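Local coordinates for acidocalcisomal pyrophosphatase (PDB 5C5V), which probably hydrolyses inorganic pyrophosphate to phosphate, using magnesium ions as its cofactor, at residues Cys33-Arg38 and Ala85-Pro90; Glu103-Ser108 and Ala164-Ala169; Met194-Gly199 and Pro283-Ala288. All coordinates share one frame; numbering follows the deposited sequence.

Interaction 1 (Cys33-Arg38 and Ala85-Pro90); sequences CRYLGR and ADFSMP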
loop_
_atom_site.group_PDB
_atom_site.type_symbol
_atom_site.label_atom_id
_atom_site.label_comp_id
_atom_site.label_asym_id
_atom_site.label_seq_id
_atom_site.Cartn_x
_atom_site.Cartn_y
_atom_site.Cartn_z
ATOM N N CYS A 33 40.532 -8.928 32.258
ATOM C CA CYS A 33 41.231 -9.865 33.136
ATOM C C CYS A 33 40.406 -10.199 34.378
ATOM O O CYS A 33 40.328 -11.353 34.785
ATOM C CB CYS A 33 42.596 -9.308 33.567
ATOM S SG CYS A 33 43.839 -9.318 32.262
ATOM N N ARG A 34 39.799 -9.185 34.983
ATOM C CA ARG A 34 38.871 -9.413 36.082
ATOM C C ARG A 34 37.693 -10.295 35.634
ATOM O O ARG A 34 37.145 -11.054 36.430
ATOM C CB ARG A 34 38.354 -8.081 36.629
ATOM C CG ARG A 34 37.493 -8.204 37.874
ATOM N N TYR A 35 37.306 -10.202 34.365
ATOM C CA TYR A 35 36.194 -10.998 33.864
ATOM C C TYR A 35 36.612 -12.439 33.531
ATOM O O TYR A 35 35.987 -13.392 33.991
ATOM C CB TYR A 35 35.564 -10.338 32.632
ATOM C CG TYR A 35 34.580 -11.217 31.892
ATOM C CD1 TYR A 35 33.343 -11.527 32.445
ATOM C CD2 TYR A 35 34.877 -11.719 30.636
ATOM C CE1 TYR A 35 32.437 -12.332 31.776
ATOM C CE2 TYR A 35 33.977 -12.515 29.958
ATOM C CZ TYR A 35 32.759 -12.818 30.531
ATOM O OH TYR A 35 31.867 -13.617 29.850
ATOM N N LEU A 36 37.659 -12.592 32.725
ATOM C CA LEU A 36 38.148 -13.916 32.344
ATOM C C LEU A 36 38.578 -14.704 33.578
ATOM O O LEU A 36 38.430 -15.922 33.638
ATOM C CB LEU A 36 39.313 -13.786 31.367
ATOM C CG LEU A 36 38.897 -13.343 29.961
ATOM C CD1 LEU A 36 40.120 -13.112 29.105
ATOM C CD2 LEU A 36 37.992 -14.385 29.315
ATOM N N GLY A 37 39.078 -13.967 34.559
ATOM C CA GLY A 37 39.608 -14.479 35.805
ATOM C C GLY A 37 38.578 -14.788 36.871
ATOM O O GLY A 37 38.915 -15.259 37.958
ATOM N N ARG A 38 37.315 -14.543 36.564
ATOM C CA ARG A 38 36.246 -14.727 37.535
ATOM C C ARG A 38 36.139 -16.157 38.074
ATOM O O ARG A 38 35.737 -16.363 39.212
ATOM C CB ARG A 38 34.914 -14.309 36.897
ATOM C CG ARG A 38 33.760 -14.148 37.872
ATOM C CD ARG A 38 32.486 -13.655 37.173
ATOM N NE ARG A 38 32.618 -12.287 36.673
ATOM C CZ ARG A 38 32.184 -11.203 37.316
ATOM N NH1 ARG A 38 31.575 -11.324 38.491
ATOM N NH2 ARG A 38 32.357 -9.995 36.783
ATOM N N ALA A 85 28.984 -19.240 27.646
ATOM C CA ALA A 85 27.617 -19.023 28.109
ATOM C C ALA A 85 27.143 -17.588 27.831
ATOM O O ALA A 85 25.982 -17.357 27.481
ATOM C CB ALA A 85 27.514 -19.329 29.593
ATOM N N ASP A 86 28.049 -16.631 27.998
ATOM C CA ASP A 86 27.710 -15.226 27.880
ATOM C C ASP A 86 27.748 -14.715 26.439
ATOM O O ASP A 86 26.988 -13.831 26.080
ATOM C CB ASP A 86 28.653 -14.391 28.748
ATOM C CG ASP A 86 28.343 -14.512 30.216
ATOM O OD1 ASP A 86 27.176 -14.815 30.541
ATOM O OD2 ASP A 86 29.250 -14.285 31.046
ATOM N N PHE A 87 28.614 -15.287 25.610
ATOM C CA PHE A 87 28.894 -14.694 24.315
ATOM C C PHE A 87 28.699 -15.606 23.113
ATOM O O PHE A 87 28.906 -15.182 21.979
ATOM C CB PHE A 87 30.319 -14.138 24.306
ATOM C CG PHE A 87 30.464 -12.862 25.078
ATOM C CD1 PHE A 87 30.094 -11.648 24.503
ATOM C CD2 PHE A 87 30.954 -12.866 26.376
ATOM C CE1 PHE A 87 30.208 -10.471 25.209
ATOM C CE2 PHE A 87 31.077 -11.690 27.088
ATOM C CZ PHE A 87 30.699 -10.487 26.504
ATOM N N SER A 88 28.291 -16.848 23.336
ATOM C CA SER A 88 27.950 -17.708 22.206
ATOM C C SER A 88 26.502 -17.450 21.805
ATOM O O SER A 88 25.689 -17.023 22.622
ATOM C CB SER A 88 28.159 -19.188 22.538
ATOM O OG SER A 88 27.237 -19.613 23.519
ATOM N N MET A 89 26.174 -17.714 20.547
ATOM C CA MET A 89 24.818 -17.504 20.080
ATOM C C MET A 89 23.874 -18.588 20.593
ATOM O O MET A 89 24.277 -19.733 20.791
ATOM C CB MET A 89 24.795 -17.463 18.554
ATOM C CG MET A 89 25.589 -16.312 17.953
ATOM S SD MET A 89 24.886 -14.679 18.335
ATOM C CE MET A 89 26.174 -13.608 17.689
ATOM N N PRO A 90 22.598 -18.222 20.796
ATOM C CA PRO A 90 21.532 -19.166 21.163
ATOM C C PRO A 90 21.450 -20.322 20.163
ATOM O O PRO A 90 21.360 -21.479 20.575
ATOM C CB PRO A 90 20.259 -18.302 21.134
ATOM C CG PRO A 90 20.618 -17.082 20.329
ATOM C CD PRO A 90 22.081 -16.854 20.586
#

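Interaction 2 (Glu103-Ser108 and Ala164-Ala169); sequences EMYTPS and AKFEIA. With MG (magnesium ion), chain F; 2PN (imidodiphosphoric acid), chain C.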
loop_
_atom_site.group_PDB
_atom_site.type_symbol
_atom_site.label_atom_id
_atom_site.label_comp_id
_atom_site.label_asym_id
_atom_site.label_seq_id
_atom_site.Cartn_x
_atom_site.Cartn_y
_atom_site.Cartn_z
ATOM N N GLU A 103 24.295 -24.644 -18.383
ATOM C CA GLU A 103 23.860 -23.387 -18.995
ATOM C C GLU A 103 22.330 -23.292 -19.047
ATOM O O GLU A 103 21.653 -24.244 -19.437
ATOM C CB GLU A 103 24.442 -23.256 -20.406
ATOM C CG GLU A 103 23.712 -22.270 -21.290
ATOM C CD GLU A 103 24.159 -22.332 -22.750
ATOM O OE1 GLU A 103 25.090 -23.116 -23.061
ATOM O OE2 GLU A 103 23.591 -21.578 -23.586
ATOM N N MET A 104 21.792 -22.146 -18.651
ATOM C CA MET A 104 20.347 -22.011 -18.494
ATOM C C MET A 104 19.592 -22.332 -19.776
ATOM O O MET A 104 20.029 -21.972 -20.865
ATOM C CB MET A 104 19.982 -20.604 -18.027
ATOM C CG MET A 104 18.566 -20.502 -17.480
ATOM S SD MET A 104 18.271 -18.896 -16.715
ATOM C CE MET A 104 16.578 -19.064 -16.150
ATOM N N TYR A 105 18.463 -23.016 -19.620
ATOM C CA TYR A 105 17.588 -23.428 -20.725
ATOM C C TYR A 105 18.119 -24.633 -21.497
ATOM O O TYR A 105 17.524 -25.034 -22.497
ATOM C CB TYR A 105 17.348 -22.269 -21.693
ATOM C CG TYR A 105 16.778 -21.045 -21.025
ATOM C CD1 TYR A 105 15.654 -21.136 -20.212
ATOM C CD2 TYR A 105 17.372 -19.802 -21.192
ATOM C CE1 TYR A 105 15.127 -20.014 -19.594
ATOM C CE2 TYR A 105 16.852 -18.670 -20.580
ATOM C CZ TYR A 105 15.734 -18.787 -19.785
ATOM O OH TYR A 105 15.228 -17.669 -19.177
ATOM N N THR A 106 19.219 -25.209 -21.030
ATOM C CA THR A 106 19.689 -26.484 -21.553
ATOM C C THR A 106 19.508 -27.514 -20.456
ATOM O O THR A 106 19.272 -27.153 -19.307
ATOM C CB THR A 106 21.157 -26.447 -22.001
ATOM O OG1 THR A 106 22.016 -26.448 -20.850
ATOM C CG2 THR A 106 21.418 -25.208 -22.831
ATOM N N PRO A 107 19.608 -28.800 -20.803
ATOM C CA PRO A 107 19.348 -29.860 -19.823
ATOM C C PRO A 107 20.363 -29.925 -18.689
ATOM O O PRO A 107 20.110 -30.614 -17.694
ATOM C CB PRO A 107 19.416 -31.138 -20.668
ATOM C CG PRO A 107 19.192 -30.687 -22.079
ATOM C CD PRO A 107 19.824 -29.333 -22.158
ATOM N N SER A 108 21.490 -29.236 -18.827
ATOM C CA SER A 108 22.559 -29.346 -17.836
ATOM C C SER A 108 22.356 -28.380 -16.675
ATOM O O SER A 108 22.941 -28.544 -15.605
ATOM C CB SER A 108 23.925 -29.103 -18.482
ATOM O OG SER A 108 24.036 -27.767 -18.945
ATOM N N ALA A 164 9.597 -21.016 -18.680
ATOM C CA ALA A 164 10.523 -22.150 -18.515
ATOM C C ALA A 164 10.077 -22.934 -17.291
ATOM O O ALA A 164 9.975 -22.372 -16.207
ATOM C CB ALA A 164 11.962 -21.687 -18.368
ATOM N N LYS A 165 9.759 -24.212 -17.478
ATOM C CA LYS A 165 9.174 -25.005 -16.406
ATOM C C LYS A 165 10.243 -25.652 -15.514
ATOM O O LYS A 165 10.534 -26.840 -15.627
ATOM C CB LYS A 165 8.244 -26.069 -16.986
ATOM C CG LYS A 165 6.969 -26.298 -16.184
ATOM C CD LYS A 165 7.217 -27.032 -14.883
ATOM C CE LYS A 165 5.924 -27.278 -14.109
ATOM N NZ LYS A 165 6.162 -27.964 -12.790
ATOM N N PHE A 166 10.823 -24.848 -14.633
ATOM C CA PHE A 166 11.755 -25.358 -13.653
ATOM C C PHE A 166 10.986 -26.102 -12.563
ATOM O O PHE A 166 9.811 -25.818 -12.331
ATOM C CB PHE A 166 12.581 -24.229 -13.064
ATOM C CG PHE A 166 13.456 -23.542 -14.067
ATOM C CD1 PHE A 166 13.177 -22.249 -14.484
ATOM C CD2 PHE A 166 14.546 -24.193 -14.606
ATOM C CE1 PHE A 166 13.984 -21.619 -15.407
ATOM C CE2 PHE A 166 15.364 -23.568 -15.523
ATOM C CZ PHE A 166 15.081 -22.280 -15.936
ATOM N N GLU A 167 11.660 -27.064 -11.936
ATOM C CA GLU A 167 11.101 -27.968 -10.940
ATOM C C GLU A 167 12.215 -28.401 -9.990
ATOM O O GLU A 167 13.358 -28.589 -10.407
ATOM C CB GLU A 167 10.512 -29.229 -11.582
ATOM C CG GLU A 167 9.121 -29.103 -12.165
ATOM C CD GLU A 167 8.580 -30.441 -12.692
ATOM O OE1 GLU A 167 9.283 -31.476 -12.553
ATOM O OE2 GLU A 167 7.448 -30.451 -13.253
ATOM N N ILE A 168 11.883 -28.584 -8.722
ATOM C CA ILE A 168 12.767 -29.295 -7.820
ATOM C C ILE A 168 12.942 -30.713 -8.356
ATOM O O ILE A 168 11.951 -31.385 -8.630
ATOM C CB ILE A 168 12.205 -29.338 -6.394
ATOM C CG1 ILE A 168 12.132 -27.917 -5.817
ATOM C CG2 ILE A 168 13.034 -30.259 -5.540
ATOM C CD1 ILE A 168 11.544 -27.849 -4.426
ATOM N N ALA A 169 14.186 -31.136 -8.574
ATOM C CA ALA A 169 14.440 -32.479 -9.089
ATOM C C ALA A 169 14.346 -33.500 -7.948
ATOM O O ALA A 169 15.323 -33.763 -7.229
ATOM C CB ALA A 169 15.794 -32.553 -9.773
HETATM MG MG MG F . 5.662 -31.767 -13.206
HETATM P P1 2PN C . 2.942 -30.023 -14.008
HETATM O O1 2PN C . 4.186 -30.836 -14.453
HETATM O O2 2PN C . 1.813 -31.023 -13.642
HETATM O O3 2PN C . 2.551 -29.034 -15.142
HETATM N N1 2PN C . 3.343 -29.102 -12.719
HETATM P P2 2PN C . 3.649 -29.681 -11.217
HETATM O O4 2PN C . 4.749 -30.802 -11.268
HETATM O O5 2PN C . 2.356 -30.287 -10.704
HETATM O O6 2PN C . 4.098 -28.595 -10.343
HETATM O O HOH W 1 7.023 -33.077 -12.038
HETATM O O HOH W 2 4.338 -33.410 -13.285
HETATM O O HOH W 3 6.189 -32.874 -14.842
#

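Interaction 3 (Met194-Gly199 and Pro283-Ala288); sequences MMWNYG and PGCLDA. With 2PN (imidodiphosphoric acid), chain C.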
loop_
_atom_site.group_PDB
_atom_site.type_symbol
_atom_site.label_atom_id
_atom_site.label_comp_id
_atom_site.label_asym_id
_atom_site.label_seq_id
_atom_site.Cartn_x
_atom_site.Cartn_y
_atom_site.Cartn_z
ATOM N N MET A 194 3.282 -18.276 -17.160
ATOM C CA MET A 194 2.795 -18.352 -15.796
ATOM C C MET A 194 2.715 -16.913 -15.319
ATOM O O MET A 194 3.689 -16.177 -15.428
ATOM C CB MET A 194 3.741 -19.206 -14.928
ATOM C CG MET A 194 3.468 -19.201 -13.426
ATOM S SD MET A 194 1.834 -19.830 -13.015
ATOM C CE MET A 194 1.967 -21.512 -13.625
ATOM N N MET A 195 1.559 -16.512 -14.808
ATOM C CA MET A 195 1.285 -15.103 -14.581
ATOM C C MET A 195 1.364 -14.739 -13.114
ATOM O O MET A 195 1.035 -13.616 -12.722
ATOM C CB MET A 195 -0.094 -14.755 -15.158
ATOM C CG MET A 195 -0.178 -15.149 -16.621
ATOM S SD MET A 195 -1.716 -14.744 -17.462
ATOM C CE MET A 195 -2.852 -15.826 -16.587
ATOM N N TRP A 196 1.804 -15.707 -12.313
ATOM C CA TRP A 196 2.106 -15.504 -10.904
ATOM C C TRP A 196 3.362 -16.304 -10.589
ATOM O O TRP A 196 3.732 -17.199 -11.351
ATOM C CB TRP A 196 0.945 -15.954 -10.021
ATOM C CG TRP A 196 -0.360 -15.390 -10.479
ATOM C CD1 TRP A 196 -0.932 -14.236 -10.065
ATOM C CD2 TRP A 196 -1.234 -15.947 -11.470
ATOM N NE1 TRP A 196 -2.115 -14.027 -10.735
ATOM C CE2 TRP A 196 -2.325 -15.069 -11.600
ATOM C CE3 TRP A 196 -1.202 -17.104 -12.251
ATOM C CZ2 TRP A 196 -3.379 -15.312 -12.482
ATOM C CZ3 TRP A 196 -2.246 -17.346 -13.129
ATOM C CH2 TRP A 196 -3.321 -16.454 -13.238
ATOM N N ASN A 197 4.022 -15.981 -9.483
ATOM C CA ASN A 197 5.148 -16.776 -9.038
ATOM C C ASN A 197 4.648 -18.160 -8.701
ATOM O O ASN A 197 3.744 -18.308 -7.877
ATOM C CB ASN A 197 5.828 -16.158 -7.820
ATOM C CG ASN A 197 6.433 -14.813 -8.114
ATOM O OD1 ASN A 197 7.240 -14.674 -9.029
ATOM N ND2 ASN A 197 6.059 -13.813 -7.330
ATOM N N TYR A 198 5.246 -19.162 -9.334
ATOM C CA TYR A 198 4.843 -20.538 -9.155
ATOM C C TYR A 198 5.993 -21.358 -8.565
ATOM O O TYR A 198 7.152 -21.149 -8.909
ATOM C CB TYR A 198 4.398 -21.125 -10.490
ATOM C CG TYR A 198 3.903 -22.543 -10.399
ATOM C CD1 TYR A 198 2.604 -22.825 -9.986
ATOM C CD2 TYR A 198 4.737 -23.605 -10.711
ATOM C CE1 TYR A 198 2.152 -24.132 -9.901
ATOM C CE2 TYR A 198 4.292 -24.914 -10.625
ATOM C CZ TYR A 198 3.005 -25.166 -10.225
ATOM O OH TYR A 198 2.562 -26.457 -10.146
ATOM N N GLY A 199 5.671 -22.286 -7.672
ATOM C CA GLY A 199 6.697 -23.106 -7.055
ATOM C C GLY A 199 6.136 -24.161 -6.129
ATOM O O GLY A 199 5.118 -24.778 -6.412
ATOM N N PRO A 283 -9.815 -8.873 -8.158
ATOM C CA PRO A 283 -10.899 -9.461 -8.961
ATOM C C PRO A 283 -10.356 -10.152 -10.209
ATOM O O PRO A 283 -9.433 -9.640 -10.841
ATOM C CB PRO A 283 -11.773 -8.249 -9.331
ATOM C CG PRO A 283 -10.884 -7.033 -9.125
ATOM C CD PRO A 283 -9.998 -7.420 -7.966
ATOM N N GLY A 284 -10.906 -11.318 -10.532
ATOM C CA GLY A 284 -10.461 -12.064 -11.689
ATOM C C GLY A 284 -9.235 -12.942 -11.465
ATOM O O GLY A 284 -8.928 -13.787 -12.313
ATOM N N CYS A 285 -8.524 -12.743 -10.353
ATOM C CA CYS A 285 -7.286 -13.491 -10.084
ATOM C C CYS A 285 -7.544 -14.993 -9.894
ATOM O O CYS A 285 -6.950 -15.821 -10.570
ATOM C CB CYS A 285 -6.578 -12.925 -8.847
ATOM S SG CYS A 285 -5.058 -13.807 -8.419
ATOM N N LEU A 286 -8.462 -15.329 -8.998
ATOM C CA LEU A 286 -8.840 -16.720 -8.774
ATOM C C LEU A 286 -9.381 -17.377 -10.054
ATOM O O LEU A 286 -8.964 -18.474 -10.398
ATOM C CB LEU A 286 -9.879 -16.811 -7.658
ATOM C CG LEU A 286 -9.403 -16.370 -6.275
ATOM C CD1 LEU A 286 -10.417 -16.750 -5.200
ATOM C CD2 LEU A 286 -8.023 -16.951 -5.959
ATOM N N ASP A 287 -10.295 -16.705 -10.765
ATOM C CA ASP A 287 -10.861 -17.256 -12.006
ATOM C C ASP A 287 -9.779 -17.569 -13.043
ATOM O O ASP A 287 -9.838 -18.596 -13.725
ATOM C CB ASP A 287 -11.878 -16.285 -12.648
ATOM C CG ASP A 287 -13.232 -16.281 -11.950
ATOM O OD1 ASP A 287 -13.507 -17.186 -11.129
ATOM O OD2 ASP A 287 -14.043 -15.357 -12.235
ATOM N N ALA A 288 -8.824 -16.654 -13.196
ATOM C CA ALA A 288 -7.755 -16.824 -14.163
ATOM C C ALA A 288 -6.832 -17.974 -13.768
ATOM O O ALA A 288 -6.421 -18.755 -14.625
ATOM C CB ALA A 288 -6.963 -15.537 -14.315
HETATM P P1 2PN C . 2.942 -30.023 -14.008
HETATM O O1 2PN C . 4.186 -30.836 -14.453
HETATM O O2 2PN C . 1.813 -31.023 -13.642
HETATM O O3 2PN C . 2.551 -29.034 -15.142
HETATM N N1 2PN C . 3.343 -29.102 -12.719
HETATM P P2 2PN C . 3.649 -29.681 -11.217
HETATM O O4 2PN C . 4.749 -30.802 -11.268
HETATM O O5 2PN C . 2.356 -30.287 -10.704
HETATM O O6 2PN C . 4.098 -28.595 -10.343
#

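Interaction 1 (Cys33-Arg38 and Ala85-Pro90)
Tyr-35 meets Asp-86 and Phe-87 inside the helical EF-hand region at the N-terminal end of the chain. It sits near the end of helix 26-36. Its partners are the last residues of helix 73-87, which stops before Ser-88. The two backbones stay well apart, and side chains bridge the gap.

The tyrosine side chain can be followed outward. At CB the chain heads for the other helix. CG then lies anti to the backbone N (chi1 169°), which carries the ring across the gap. Further out the two sides of the ring differ. CE1 is 3.8 Å from Asp-86 OD2, whereas CE2 is 4.2 Å from Phe-87 CE2. At CZ both partners are close, with Phe-87 CE2 at 4.0 Å.

The tip makes the polar bond. Tyr-35 OH donates to Asp-86 OD2 at 3.0 Å; the carboxylate oxygen accepts on its anti lone pair, turned away from OD1. The carboxylate lies at the edge of the tyrosine ring, and the two planes are only 29° apart. The hydroxyl also rests on Asp-86 CB, 3.5 Å away.

Asp-86 OD2 has a second partner, the NZ of Lys-338 of a second subunit, in a salt bridge. The aspartate therefore ties helix 26-36 to a neighbouring chain. Lys-335 of that subunit packs on Tyr-35, and the ring of its His-331 meets Phe-87. Within the chain, Leu-12 of helix 3-14 touches both Tyr-35 and Phe-87, so three helices come together here.

Phe-87 presents its ring edge to the tyrosine tip: Tyr-35 OH lies near the phenylalanine plane, 3.5 Å from CE2.

Interaction 2 (Glu103-Ser108 and Ala164-Ala169)
The loop between strands 94-101 and 110-117 rests on segment 164-169, which supplies Lys-165 and Glu-167 to the ligand pocket. Met-104 and Tyr-105 do the touching, against Ala-164 and Phe-166. Met-104 and Tyr-105 are the central residues of a type II beta turn, Glu-103 to Thr-106. Met-104 has an extended side chain that crosses the Phe-166 side chain at about a right angle. Its methyl CE ends 3.6 Å from Phe-166 CZ. Tyr-105 comes edge-on: its CE1 is 3.8 Å from Ala-164 CB, which lies near the ring plane. Met-104 CG sits 3.8 Å above the centre of the Tyr-105 ring. The contact is wholly apolar.

The turn is braced from within. Glu-103 O accepts from both the N and the OG1 of Thr-106.

Strand 166-168 edges a three-stranded antiparallel sheet, next to strand 177-182. Phe-166 faces the loop. Lys-165, just before the strand, reaches the imidodiphosphate, and Glu-167 the magnesium bound to it. Lys-165 NZ forms a salt bridge with Glu-167 OE2 at 2.8 Å, on the anti lone pair. The same OE2 binds magnesium at 2.2 Å. Two imidodiphosphate oxygens, O1 and O4, and three waters complete six oxygen donors round the metal. One of these waters makes a weak bond to Glu-167 OE1. Lys-165 NZ also lies 3.0 Å from the bridging N1 of imidodiphosphate.

Interaction 3 (Met194-Gly199 and Pro283-Ala288)
Trp-196 packs against Cys-285 and Ala-288 on the first turn of helix 285-295. The whole indole takes part in this tight side. At the six-membered ring, CH2 is 3.9 Å from Ala-288 CB, and that methyl lies in the ring plane, at the edge. One face of the indole is covered from its own segment, where Met-195 CB stands 3.8 Å above the plane, toward the rim.

The pyrrole end fits about as closely. With SG anti to the backbone N (chi1 179°), the Cys-285 thiol comes beside the ring, 3.8 Å from Trp-196 NE1. SG is 4.5 Å from the centroid of the five-membered ring, 49° off its normal, an oblique sulfur-aromatic contact. NE1 has no hydrogen-bond partner in the model, although it is buried.

Trp-196 immediately precedes strand 197-200, part of the mixed sheet that probably corresponds to the OB-fold barrel of soluble family I pyrophosphatases. The contact thus joins the sheet to a helix outside it. Trp-161 of the third subunit packs on Trp-196, Met-195, Cys-285 and Ala-288, its ring meeting that of Trp-196 at about 45°.

The solvent side is marked by Asp-287, which is exposed and forms a salt bridge with Arg-290. On the strand, Tyr-198 turns to the ligand and its OH donates to imidodiphosphate O6 at 2.6 Å.

In the fold
Interaction 1 stands apart from the other two. Its centre is about 50 Å from that of interaction 2 and about 54 Å from that of interaction 3, across the centre of the chain. It belongs to the EF-hand region and lies away from the ligand pocket. Interactions 2 and 3 have centres about 22 Å apart and meet at the imidodiphosphate. There Lys-165 NZ packs 4.2 Å from Tyr-198 CE2. Segments 164-169 and 194-199 each supply pocket residues, while their partners 103-108 and 283-288 pack behind them. Interactions 1 and 3 both involve neighbouring subunits, whereas no other chain of the assembly touches interaction 2.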